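Side-chain contacts in NLP/P60 (Enterococcus faecium, PDB 6B8C), which probably acts as a secreted peptidoglycan endopeptidase of the NlpC/P60 family, cleaving peptide bonds in cell-wall fragments to release muropeptides: residues 36-41 against 51-56; 116-121 against 125-130. All coordinates share one frame; numbering follows the deposited sequence.

Interaction 1 (36-41 against 51-56); sequences YKYIGT and SGFDCS
Tyr38 and Phe53 form a T-shaped aromatic pair that joins the loop after helix 28-36 to the short strand 52-53, just ahead of helix 55-67 in the papain-like NlpC/P60 fold. The ring centroids are 5.8 Å apart and the planes stand at 84°, with the edge of Phe53 directed at a face of Tyr38. Lys37 CB lies against the other face of the tyrosine, so the ring is bounded on both sides. Tyr61 of helix 55-67 meets both rings and makes the pair part of a three-aromatic cluster, while the tyrosine hydroxyl is tied to Glu34.

Aliphatic contacts back up the aromatic one. Phe53 CE2 also lies 4.0 Å from Tyr38 CB, and the methyl group of Thr41 meets the neighbouring ring atom obliquely, CG2 to Phe53 CD2 being 3.6 Å. The same methyl rests on the backbone of Gly52, 4.0 Å from its CA.

Polar contacts shape the loop rather than bridge the two segments. A type II turn runs from Tyr38 to Thr41, with Gly40 at a positive phi of 87° in its third position. Downstream of Phe53, Asp54 is the N-cap of helix 55-67, its OD1 accepting from Gly57 N in the first turn. In the turn, Thr41 OG1 lies beside its own backbone N, placing CG2 anti to that N and against Phe53; OG1 and N approach Tyr38 O from the same face of its carbonyl plane, with OG1 to O at 2.7 Å.

Interaction 2 (116-121 against 125-130); sequences YIHAPQ and SVKVGS
Strands 115-118 and 127-130 pair here as an antiparallel beta hairpin at one margin of the six-stranded sheet, 127-130 being the outermost strand. Two hydrogen-bonded pairs, Tyr116 with Gly129 and His118 with Lys127, flank the non-hydrogen-bonded pair Ile117 with Val128. Each hydrogen-bonded pair is closed by two reciprocal backbone bonds; His118 N to Lys127 O, for example, measures 2.9 Å. The strand directions differ by 136°, so the hairpin is markedly twisted.

On the face bearing Tyr116 and His118, the tyrosine ring lies over the backbone of the partner strand. Its CG is placed between the backbone N and carbonyl carbon (chi1 46°), which swings the ring across Gly129, whose O sits 3.8 Å above the centre of the Tyr116 ring. The absence of a side chain at Gly129 permits this close approach. The tyrosine hydroxyl bonds to Phe134 O.

On the other face, Ile117 CG1 meets Val126 CG1 at 4.1 Å, and both residues pack on Phe58 of helix 55-67. Beyond the paired strands, Pro120 CG touches Lys127 CG at 3.7 Å, their side chains crossing at about a right angle.

His118 is packed between Tyr116 CE1 on one face and Pro120 CA on the other. Lys127 O lies in the ring plane at its edge, 3.4 Å from His118 CD2. With ND1 hydrogen-bonded to His106, these neighbours should restrict rotation of the imidazole, consistent with His118 being the third member of the family's Cys-His-His triad.

Interactions 1 and 2 have centres about 9 Å apart and are joined through Val126. Two probable backbone hydrogen bonds, Thr41 O to Val126 N and Gly40 N to Val126 O, each 2.9 Å, connect the turn of residues 38-41 to the start of segment 125-130. Both contacts lead toward the probable active site: segment 51-56 continues past its contact with 36-41 to Cys55 at the start of helix 55-67, whereas 116-121 brings His118 from the sheet. Cys55 SG and His118 ND1 are 7.8 Å apart, and His106 links them, touching the cysteine side chain and hydrogen-bonding the histidine, as expected for the NlpC/P60 triad.

Interaction 1 (36-41 against 51-56)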
ATOM      1  N   TYR A  36       4.977   7.512   5.750  1.00 60.63           N
ATOM      2  CA  TYR A  36       6.148   7.446   6.621  1.00 60.23           C
ATOM      3  C   TYR A  36       5.806   7.678   8.090  1.00 58.75           C
ATOM      4  O   TYR A  36       6.566   7.247   8.966  1.00 56.87           O
ATOM      5  CB  TYR A  36       7.207   8.450   6.164  1.00 63.38           C
ATOM      6  CG  TYR A  36       8.273   7.835   5.282  1.00 64.85           C
ATOM      7  CD1 TYR A  36       8.018   7.551   3.946  1.00 66.65           C
ATOM      8  CD2 TYR A  36       9.531   7.536   5.786  1.00 64.63           C
ATOM      9  CE1 TYR A  36       8.986   6.985   3.137  1.00 67.40           C
ATOM     10  CE2 TYR A  36      10.507   6.968   4.984  1.00 65.90           C
ATOM     11  CZ  TYR A  36      10.229   6.697   3.661  1.00 67.57           C
ATOM     12  OH  TYR A  36      11.195   6.134   2.857  1.00 69.45           O
ATOM     13  N   LYS A  37       4.674   8.325   8.384  1.00 60.14           N
ATOM     14  CA  LYS A  37       4.313   8.612   9.769  1.00 59.68           C
ATOM     15  C   LYS A  37       4.048   7.354  10.587  1.00 57.66           C
ATOM     16  O   LYS A  37       4.079   7.416  11.821  1.00 56.97           O
ATOM     17  CB  LYS A  37       3.072   9.504   9.825  1.00 61.31           C
ATOM     18  CG  LYS A  37       3.216  10.848   9.134  1.00 63.60           C
ATOM     19  CD  LYS A  37       1.894  11.594   9.145  1.00 64.90           C
ATOM     20  CE  LYS A  37       2.028  12.977   8.534  1.00 68.37           C
ATOM     21  NZ  LYS A  37       0.733  13.715   8.566  1.00 71.27           N
ATOM     22  N   TYR A  38       3.777   6.221   9.946  1.00 57.41           N
ATOM     23  CA  TYR A  38       3.325   5.038  10.662  1.00 55.71           C
ATOM     24  C   TYR A  38       4.346   3.909  10.641  1.00 53.47           C
ATOM     25  O   TYR A  38       4.008   2.773  10.991  1.00 53.16           O
ATOM     26  CB  TYR A  38       1.980   4.582  10.095  1.00 56.86           C
ATOM     27  CG  TYR A  38       0.994   5.724  10.061  1.00 59.74           C
ATOM     28  CD1 TYR A  38       0.340   6.134  11.216  1.00 61.37           C
ATOM     29  CD2 TYR A  38       0.756   6.424   8.889  1.00 61.14           C
ATOM     30  CE1 TYR A  38      -0.542   7.195  11.197  1.00 62.15           C
ATOM     31  CE2 TYR A  38      -0.121   7.485   8.859  1.00 63.19           C
ATOM     32  CZ  TYR A  38      -0.770   7.867  10.015  1.00 63.81           C
ATOM     33  OH  TYR A  38      -1.648   8.926   9.983  1.00 66.87           O
ATOM     34  N   ILE A  39       5.592   4.201  10.259  1.00 53.57           N
ATOM     35  CA  ILE A  39       6.661   3.218  10.358  1.00 52.25           C
ATOM     36  C   ILE A  39       6.770   2.737  11.797  1.00 51.32           C
ATOM     37  O   ILE A  39       6.735   3.536  12.741  1.00 51.39           O
ATOM     38  CB  ILE A  39       7.979   3.824   9.851  1.00 52.43           C
ATOM     39  CG1 ILE A  39       7.908   4.008   8.334  1.00 52.46           C
ATOM     40  CG2 ILE A  39       9.174   2.964  10.246  1.00 51.65           C
ATOM     41  CD1 ILE A  39       9.065   4.765   7.761  1.00 53.60           C
ATOM     42  N   GLY A  40       6.864   1.422  11.972  1.00 49.98           N
ATOM     43  CA  GLY A  40       6.915   0.838  13.293  1.00 49.63           C
ATOM     44  C   GLY A  40       5.569   0.540  13.916  1.00 50.48           C
ATOM     45  O   GLY A  40       5.528   0.031  15.041  1.00 51.36           O
ATOM     46  N   THR A  41       4.475   0.851  13.240  1.00 50.55           N
ATOM     47  CA  THR A  41       3.159   0.460  13.723  1.00 50.83           C
ATOM     48  C   THR A  41       3.042  -1.056  13.648  1.00 50.35           C
ATOM     49  O   THR A  41       3.304  -1.632  12.585  1.00 50.09           O
ATOM     50  CB  THR A  41       2.066   1.130  12.896  1.00 51.96           C
ATOM     51  OG1 THR A  41       2.225   2.553  12.959  1.00 52.43           O
ATOM     52  CG2 THR A  41       0.686   0.756  13.411  1.00 51.99           C
ATOM     53  N   SER A  51      -3.265   2.187  15.832  1.00 63.43           N
ATOM     54  CA  SER A  51      -2.970   1.223  16.887  1.00 62.04           C
ATOM     55  C   SER A  51      -2.576  -0.139  16.331  1.00 60.20           C
ATOM     56  O   SER A  51      -2.050  -0.972  17.076  1.00 60.80           O
ATOM     57  CB  SER A  51      -4.165   1.069  17.832  1.00 64.75           C
ATOM     58  OG  SER A  51      -5.149   0.210  17.283  1.00 67.45           O
ATOM     59  N   GLY A  52      -2.827  -0.382  15.049  1.00 59.88           N
ATOM     60  CA  GLY A  52      -2.429  -1.611  14.399  1.00 57.89           C
ATOM     61  C   GLY A  52      -2.995  -1.677  12.999  1.00 57.47           C
ATOM     62  O   GLY A  52      -4.169  -1.367  12.785  1.00 58.48           O
ATOM     63  N   PHE A  53      -2.168  -2.071  12.038  1.00 58.93           N
ATOM     64  CA  PHE A  53      -2.550  -2.143  10.638  1.00 58.26           C
ATOM     65  C   PHE A  53      -2.312  -3.545  10.102  1.00 58.71           C
ATOM     66  O   PHE A  53      -1.368  -4.232  10.504  1.00 57.14           O
ATOM     67  CB  PHE A  53      -1.737  -1.175   9.768  1.00 56.44           C
ATOM     68  CG  PHE A  53      -2.105   0.264   9.927  1.00 55.80           C
ATOM     69  CD1 PHE A  53      -3.375   0.712   9.612  1.00 57.31           C
ATOM     70  CD2 PHE A  53      -1.157   1.185  10.340  1.00 55.28           C
ATOM     71  CE1 PHE A  53      -3.702   2.046   9.737  1.00 57.94           C
ATOM     72  CE2 PHE A  53      -1.479   2.521  10.469  1.00 56.22           C
ATOM     73  CZ  PHE A  53      -2.755   2.952  10.167  1.00 56.96           C
ATOM     74  N   ASP A  54      -3.164  -3.958   9.175  1.00 56.83           N
ATOM     75  CA  ASP A  54      -2.788  -4.988   8.224  1.00 57.84           C
ATOM     76  C   ASP A  54      -2.464  -4.295   6.902  1.00 58.12           C
ATOM     77  O   ASP A  54      -2.507  -3.066   6.802  1.00 57.96           O
ATOM     78  CB  ASP A  54      -3.882  -6.052   8.092  1.00 60.66           C
ATOM     79  CG  ASP A  54      -5.197  -5.499   7.561  1.00 64.88           C
ATOM     80  OD1 ASP A  54      -5.278  -4.297   7.229  1.00 66.28           O
ATOM     81  OD2 ASP A  54      -6.160  -6.288   7.476  1.00 67.99           O
ATOM     82  N   CYS A  55      -2.144  -5.089   5.876  1.00 60.13           N
ATOM     83  CA  CYS A  55      -1.643  -4.505   4.633  1.00 60.24           C
ATOM     84  C   CYS A  55      -2.652  -3.530   4.031  1.00 61.11           C
ATOM     85  O   CYS A  55      -2.302  -2.395   3.689  1.00 61.20           O
ATOM     86  CB  CYS A  55      -1.268  -5.603   3.630  1.00 60.50           C
ATOM     87  SG  CYS A  55      -2.586  -6.743   3.127  1.00 62.58           S
ATOM     88  N   SER A  56      -3.918  -3.940   3.926  1.00 63.51           N
ATOM     89  CA  SER A  56      -4.917  -3.099   3.270  1.00 65.41           C
ATOM     90  C   SER A  56      -5.362  -1.941   4.159  1.00 64.99           C
ATOM     91  O   SER A  56      -5.663  -0.849   3.655  1.00 64.45           O
ATOM     92  CB  SER A  56      -6.118  -3.946   2.845  1.00 67.76           C
ATOM     93  OG  SER A  56      -6.590  -4.741   3.918  1.00 68.90           O
TER

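Interaction 2 (116-121 against 125-130)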
ATOM      1  N   TYR A 116       8.952   0.203  -1.740  1.00 66.53           N
ATOM      2  CA  TYR A 116       7.591   0.396  -1.274  1.00 64.30           C
ATOM      3  C   TYR A 116       7.593   0.419   0.245  1.00 60.01           C
ATOM      4  O   TYR A 116       8.612   0.177   0.892  1.00 58.34           O
ATOM      5  CB  TYR A 116       6.649  -0.685  -1.812  1.00 65.94           C
ATOM      6  CG  TYR A 116       7.181  -2.092  -1.702  1.00 66.44           C
ATOM      7  CD1 TYR A 116       7.092  -2.801  -0.510  1.00 64.34           C
ATOM      8  CD2 TYR A 116       7.751  -2.724  -2.802  1.00 68.53           C
ATOM      9  CE1 TYR A 116       7.569  -4.094  -0.412  1.00 64.23           C
ATOM     10  CE2 TYR A 116       8.229  -4.013  -2.715  1.00 68.68           C
ATOM     11  CZ  TYR A 116       8.136  -4.693  -1.520  1.00 66.68           C
ATOM     12  OH  TYR A 116       8.616  -5.980  -1.436  1.00 66.92           O
ATOM     13  N   ILE A 117       6.432   0.721   0.808  1.00 60.46           N
ATOM     14  CA  ILE A 117       6.239   0.733   2.248  1.00 57.62           C
ATOM     15  C   ILE A 117       4.948  -0.014   2.539  1.00 56.68           C
ATOM     16  O   ILE A 117       3.970   0.112   1.793  1.00 57.60           O
ATOM     17  CB  ILE A 117       6.209   2.177   2.804  1.00 57.34           C
ATOM     18  CG1 ILE A 117       5.894   2.179   4.298  1.00 55.04           C
ATOM     19  CG2 ILE A 117       5.226   3.044   2.018  1.00 59.92           C
ATOM     20  CD1 ILE A 117       6.031   3.536   4.930  1.00 56.27           C
ATOM     21  N   HIS A 118       4.952  -0.824   3.597  1.00 54.24           N
ATOM     22  CA  HIS A 118       3.807  -1.697   3.821  1.00 54.25           C
ATOM     23  C   HIS A 118       3.791  -2.218   5.248  1.00 54.73           C
ATOM     24  O   HIS A 118       4.793  -2.170   5.968  1.00 54.88           O
ATOM     25  CB  HIS A 118       3.801  -2.878   2.840  1.00 53.93           C
ATOM     26  CG  HIS A 118       4.998  -3.773   2.949  1.00 52.32           C
ATOM     27  ND1 HIS A 118       5.007  -5.060   2.457  1.00 52.83           N
ATOM     28  CD2 HIS A 118       6.228  -3.567   3.480  1.00 51.29           C
ATOM     29  CE1 HIS A 118       6.187  -5.610   2.683  1.00 52.18           C
ATOM     30  NE2 HIS A 118       6.946  -4.725   3.302  1.00 51.74           N
ATOM     31  N   ALA A 119       2.612  -2.702   5.644  1.00 54.78           N
ATOM     32  CA  ALA A 119       2.438  -3.576   6.792  1.00 55.24           C
ATOM     33  C   ALA A 119       2.699  -4.993   6.297  1.00 55.64           C
ATOM     34  O   ALA A 119       1.834  -5.592   5.647  1.00 57.82           O
ATOM     35  CB  ALA A 119       1.036  -3.436   7.390  1.00 56.92           C
ATOM     36  N   PRO A 120       3.880  -5.548   6.562  1.00 55.01           N
ATOM     37  CA  PRO A 120       4.311  -6.756   5.842  1.00 56.12           C
ATOM     38  C   PRO A 120       3.513  -8.011   6.173  1.00 57.97           C
ATOM     39  O   PRO A 120       2.960  -8.636   5.264  1.00 60.38           O
ATOM     40  CB  PRO A 120       5.779  -6.908   6.267  1.00 55.20           C
ATOM     41  CG  PRO A 120       6.167  -5.577   6.838  1.00 53.89           C
ATOM     42  CD  PRO A 120       4.921  -5.052   7.471  1.00 53.78           C
ATOM     43  N   GLN A 121       3.426  -8.388   7.442  1.00 54.38           N
ATOM     44  CA  GLN A 121       2.831  -9.661   7.826  1.00 57.77           C
ATOM     45  C   GLN A 121       2.679  -9.685   9.347  1.00 58.59           C
ATOM     46  O   GLN A 121       3.328  -8.897  10.044  1.00 56.40           O
ATOM     47  CB  GLN A 121       3.703 -10.838   7.361  1.00 58.48           C
ATOM     48  CG  GLN A 121       4.914 -11.028   8.241  1.00 57.67           C
ATOM     49  CD  GLN A 121       5.946 -11.924   7.615  1.00 59.43           C
ATOM     50  OE1 GLN A 121       6.172 -11.876   6.408  1.00 62.68           O
ATOM     51  NE2 GLN A 121       6.588 -12.748   8.435  1.00 58.75           N
ATOM     52  N   SER A 125       6.215  -5.044  11.780  1.00 57.79           N
ATOM     53  CA  SER A 125       5.584  -3.735  11.826  1.00 54.26           C
ATOM     54  C   SER A 125       5.791  -3.007  10.499  1.00 52.17           C
ATOM     55  O   SER A 125       6.590  -3.418   9.655  1.00 52.25           O
ATOM     56  CB  SER A 125       6.142  -2.915  12.993  1.00 52.29           C
ATOM     57  OG  SER A 125       7.532  -2.706  12.837  1.00 52.22           O
ATOM     58  N   VAL A 126       5.048  -1.906  10.323  1.00 53.44           N
ATOM     59  CA  VAL A 126       5.098  -1.156   9.069  1.00 52.29           C
ATOM     60  C   VAL A 126       6.537  -0.765   8.768  1.00 51.61           C
ATOM     61  O   VAL A 126       7.233  -0.193   9.617  1.00 49.21           O
ATOM     62  CB  VAL A 126       4.189   0.081   9.139  1.00 52.51           C
ATOM     63  CG1 VAL A 126       4.362   0.938   7.889  1.00 53.60           C
ATOM     64  CG2 VAL A 126       2.732  -0.325   9.314  1.00 53.07           C
ATOM     65  N   LYS A 127       6.996  -1.085   7.560  1.00 51.37           N
ATOM     66  CA  LYS A 127       8.390  -0.850   7.213  1.00 54.11           C
ATOM     67  C   LYS A 127       8.536  -0.675   5.707  1.00 54.65           C
ATOM     68  O   LYS A 127       7.578  -0.806   4.933  1.00 54.37           O
ATOM     69  CB  LYS A 127       9.289  -1.989   7.712  1.00 55.98           C
ATOM     70  CG  LYS A 127       9.063  -3.320   7.016  1.00 58.42           C
ATOM     71  CD  LYS A 127      10.209  -4.287   7.303  1.00 61.48           C
ATOM     72  CE  LYS A 127       9.865  -5.296   8.393  1.00 62.29           C
ATOM     73  NZ  LYS A 127       9.536  -4.663   9.703  1.00 63.18           N
ATOM     74  N   VAL A 128       9.763  -0.389   5.303  1.00 57.01           N
ATOM     75  CA  VAL A 128      10.114  -0.251   3.903  1.00 58.62           C
ATOM     76  C   VAL A 128      10.507  -1.618   3.347  1.00 59.13           C
ATOM     77  O   VAL A 128      10.881  -2.541   4.078  1.00 57.81           O
ATOM     78  CB  VAL A 128      11.245   0.784   3.721  1.00 59.51           C
ATOM     79  CG1 VAL A 128      12.611   0.133   3.910  1.00 59.04           C
ATOM     80  CG2 VAL A 128      11.144   1.468   2.372  1.00 62.68           C
ATOM     81  N   GLY A 129      10.406  -1.748   2.029  1.00 60.82           N
ATOM     82  CA  GLY A 129      10.755  -2.984   1.356  1.00 61.82           C
ATOM     83  C   GLY A 129      11.171  -2.694  -0.068  1.00 64.26           C
ATOM     84  O   GLY A 129      10.902  -1.619  -0.613  1.00 64.72           O
ATOM     85  N   SER A 130      11.830  -3.676  -0.670  1.00 64.94           N
ATOM     86  CA  SER A 130      12.336  -3.567  -2.027  1.00 68.12           C
ATOM     87  C   SER A 130      11.710  -4.650  -2.893  1.00 70.21           C
ATOM     88  O   SER A 130      11.361  -5.728  -2.403  1.00 69.08           O
ATOM     89  CB  SER A 130      13.867  -3.683  -2.057  1.00 69.65           C
ATOM     90  OG  SER A 130      14.359  -3.674  -3.386  1.00 74.30           O
TER